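Local structure of hypothetical Thioesterase Protein SP_1851 (Streptococcus pneumoniae serotype 4, 4XY5) at residues T32-V35 and N36-N40; G47-L50 and F51-A55. The protein is probably a PaaI-type hotdog-fold thioesterase, expected to hydrolyse thioester substrates such as acyl-CoA, though its natural substrate is unknown. The protein carries 1 engineered substitution. All blocks are in the same frame, centred on the assembly; numbering follows the deposited sequence.

Contact 1: residues T32-V35 and N36-N40; sequences TKVV and NSSLN
V35 and S38 exchange two hydrogen bonds across a type I turn, where strand 27-33 of the hotdog fold gives way to the loop leading to its long helix. The carbonyl of V35 accepts from the backbone of the residue three positions on, S38 N to V35 O being 2.9 Å. N36 and S37 take helical backbone angles at the two corners. L39 N repeats the pattern on N36 O at 3.2 Å, which makes 36-38 a short 3-10 segment.

The amide of V35 is satisfied by a side chain: V35 N donates to S38 OG at 3.0 Å, and the N-H...O angle of 167° marks a nearly straight bond. With chi1 at -46°, S38 OG stands beside its own backbone N and points back to the start of the turn, within reach of V35 N. Both backbone polar atoms of V35 are therefore met by S38, one by its amide and one by its hydroxyl oxygen. Around the turn, backbone hydrogen bonds pair V34 with D85 and D86, S37 with S13 of strand 12-14, and S38 with H46 just ahead of the helix. At the ends, T32 OG1 is hydrogen-bonded to N17 O and N40 OD1 accepts from Y42 N and N44 N.

The side chains of V34 and L39 cross at about a right angle, with V34 CG1 lying 3.8 Å from L39 CD2 and 3.7 Å from S38 CB.

Contact 2: residues G47-L50 and F51-A55; sequences GGYL and FTLCA. Engineered in segment 51-55: A55 (natural residue Asp).
The first turns of helix 47-64, the long helix wrapped by the hotdog sheet, bring Y49 against L53 and T52 against G48. L53 lies over one face of the Y49 ring in a CH-pi contact: its CG is 4.2 Å from the ring centroid and 14° off the normal. L53 CD1 reaches farther out, 3.6 Å from Y49 CZ, so the leucine also covers the hydroxyl-bearing end of the ring. L53 N also donates to Y49 O at 3.0 Å, joining the same two residues through the backbone.

G48 O is gripped twice, by T52 N and by T52 OG1, each at 2.9 Å and from opposite faces of the carbonyl plane. With chi1 at -64°, OG1 stands beside the backbone N and can reach back one turn. F51 stacks on F51 of the second subunit, while A55, an engineered residue replacing Asp, packs on H46 of that subunit.

The T52 hydroxyl gives its single proton to G48 O. If its counterpart in the second subunit does the same, neither has a proton to offer the other, which would account for the T52 OG1 pair being only weakly hydrogen-bonded.

How the contacts relate
Contact 1 precedes contact 2 in the chain, their centres 11 Å apart. Y49 joins them: its CE1 is 3.3 Å from S38 OG, and its OH is 3.7 Å from V34 CG2. T32 CG2 extends the junction to 3.8 Å from L53 CD1. The strand end and turn thus pack, through T32, V34 and S38, on the Y49-L53 flank of the helix, whereas F51, T52 and A55 meet the second subunit. PaaI relatives carry an acidic catalytic residue on this helix, at the dimer interface; the replaced Asp at A55 probably marks that site. Contact 1 touches no other subunit, but its S38 and N40 meet H46, whose copy in the second subunit packs on A55.

Contact 1: residues T32-V35 and N36-N40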
# COMPACT_ATOMS: atom_id res chain seq x y z
N THR A 32 -25.01 -1.16 1.43
CA THR A 32 -25.22 -0.19 2.50
C THR A 32 -25.55 1.16 1.88
O THR A 32 -25.11 1.47 0.77
CB THR A 32 -23.99 -0.06 3.43
OG1 THR A 32 -24.33 0.75 4.56
CG2 THR A 32 -22.79 0.56 2.71
N LYS A 33 -26.34 1.96 2.59
CA LYS A 33 -26.71 3.27 2.08
C LYS A 33 -25.92 4.36 2.79
O LYS A 33 -25.86 4.37 4.01
CB LYS A 33 -28.21 3.54 2.27
CG LYS A 33 -28.66 4.78 1.50
CD LYS A 33 -30.15 5.05 1.68
CE LYS A 33 -30.47 5.40 3.11
NZ LYS A 33 -31.90 5.76 3.27
N VAL A 34 -25.32 5.25 2.00
CA VAL A 34 -24.54 6.36 2.53
C VAL A 34 -25.48 7.34 3.26
O VAL A 34 -26.50 7.76 2.71
CB VAL A 34 -23.77 7.09 1.42
CG1 VAL A 34 -22.90 8.20 1.99
CG2 VAL A 34 -22.90 6.10 0.64
N VAL A 35 -25.14 7.67 4.50
CA VAL A 35 -25.96 8.56 5.31
C VAL A 35 -25.09 9.70 5.84
O VAL A 35 -23.89 9.76 5.53
CB VAL A 35 -26.66 7.80 6.47
CG1 VAL A 35 -27.74 6.88 5.91
CG2 VAL A 35 -25.65 7.00 7.29
N ASN A 36 -25.67 10.61 6.61
CA ASN A 36 -24.91 11.78 7.03
C ASN A 36 -23.67 11.43 7.84
O ASN A 36 -22.64 12.09 7.73
CB ASN A 36 -25.78 12.75 7.85
CG ASN A 36 -25.06 14.08 8.13
OD1 ASN A 36 -24.88 14.89 7.22
ND2 ASN A 36 -24.65 14.29 9.37
N SER A 37 -23.76 10.39 8.66
CA SER A 37 -22.63 10.02 9.52
C SER A 37 -21.49 9.41 8.69
O SER A 37 -20.39 9.19 9.21
CB SER A 37 -23.07 9.05 10.61
OG SER A 37 -23.57 7.85 10.05
N SER A 38 -21.77 9.13 7.42
CA SER A 38 -20.78 8.55 6.51
C SER A 38 -19.85 9.60 5.92
O SER A 38 -18.83 9.25 5.35
CB SER A 38 -21.47 7.81 5.36
OG SER A 38 -22.54 6.99 5.79
N LEU A 39 -20.22 10.87 6.03
CA LEU A 39 -19.61 11.92 5.20
C LEU A 39 -18.42 12.63 5.87
O LEU A 39 -18.27 12.59 7.08
CB LEU A 39 -20.67 12.96 4.82
CG LEU A 39 -21.96 12.44 4.17
CD1 LEU A 39 -22.97 13.60 3.96
CD2 LEU A 39 -21.66 11.73 2.86
N ASN A 40 -17.60 13.29 5.05
CA ASN A 40 -16.53 14.14 5.56
C ASN A 40 -16.92 15.61 5.47
O ASN A 40 -18.08 15.92 5.18
CB ASN A 40 -15.22 13.89 4.79
CG ASN A 40 -15.34 14.15 3.29
OD1 ASN A 40 -16.16 14.93 2.83
ND2 ASN A 40 -14.49 13.48 2.51

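Contact 2: residues G47-L50 and F51-A55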
# COMPACT_ATOMS: atom_id res chain seq x y z
N GLY A 47 -13.16 8.92 3.58
CA GLY A 47 -12.25 7.86 3.19
C GLY A 47 -12.14 6.78 4.24
O GLY A 47 -11.91 5.61 3.93
N GLY A 48 -12.29 7.16 5.51
CA GLY A 48 -12.27 6.20 6.59
C GLY A 48 -13.52 5.33 6.62
O GLY A 48 -13.47 4.14 6.93
N TYR A 49 -14.65 5.95 6.33
CA TYR A 49 -15.90 5.21 6.19
C TYR A 49 -15.79 4.16 5.09
O TYR A 49 -16.10 2.99 5.31
CB TYR A 49 -17.06 6.18 5.90
CG TYR A 49 -18.30 5.58 5.27
CD1 TYR A 49 -19.29 4.98 6.04
CD2 TYR A 49 -18.51 5.65 3.89
CE1 TYR A 49 -20.44 4.45 5.45
CE2 TYR A 49 -19.64 5.13 3.30
CZ TYR A 49 -20.60 4.53 4.08
OH TYR A 49 -21.73 4.00 3.49
N LEU A 50 -15.31 4.58 3.92
CA LEU A 50 -15.17 3.65 2.80
C LEU A 50 -14.19 2.53 3.15
O LEU A 50 -14.45 1.38 2.86
CB LEU A 50 -14.68 4.39 1.54
CG LEU A 50 -15.65 5.43 0.96
CD1 LEU A 50 -14.96 6.17 -0.18
CD2 LEU A 50 -16.88 4.71 0.48
N PHE A 51 -13.08 2.87 3.79
CA PHE A 51 -12.13 1.84 4.20
C PHE A 51 -12.78 0.87 5.17
O PHE A 51 -12.58 -0.35 5.10
CB PHE A 51 -10.89 2.46 4.85
CG PHE A 51 -9.87 1.44 5.30
CD1 PHE A 51 -8.82 1.08 4.48
CD2 PHE A 51 -9.97 0.85 6.56
CE1 PHE A 51 -7.87 0.16 4.90
CE2 PHE A 51 -9.05 -0.07 6.99
CZ PHE A 51 -7.98 -0.43 6.15
N THR A 52 -13.55 1.40 6.12
CA THR A 52 -14.12 0.54 7.13
C THR A 52 -15.13 -0.44 6.49
O THR A 52 -15.20 -1.60 6.88
CB THR A 52 -14.79 1.37 8.26
OG1 THR A 52 -13.76 2.12 8.94
CG2 THR A 52 -15.50 0.46 9.28
N LEU A 53 -15.90 0.03 5.52
CA LEU A 53 -16.76 -0.88 4.76
C LEU A 53 -15.93 -2.03 4.19
O LEU A 53 -16.29 -3.20 4.34
CB LEU A 53 -17.49 -0.14 3.63
CG LEU A 53 -18.45 0.99 3.98
CD1 LEU A 53 -19.11 1.55 2.73
CD2 LEU A 53 -19.54 0.53 4.97
N CYS A 54 -14.78 -1.70 3.59
CA CYS A 54 -13.94 -2.73 2.98
C CYS A 54 -13.34 -3.69 4.02
O CYS A 54 -13.29 -4.91 3.79
CB CYS A 54 -12.80 -2.11 2.17
SG CYS A 54 -13.38 -1.21 0.73
N ALA A 55 -12.89 -3.14 5.14
CA ALA A 55 -12.24 -3.97 6.16
C ALA A 55 -13.20 -4.94 6.81
O ALA A 55 -12.85 -6.09 7.10
CB ALA A 55 -11.59 -3.09 7.22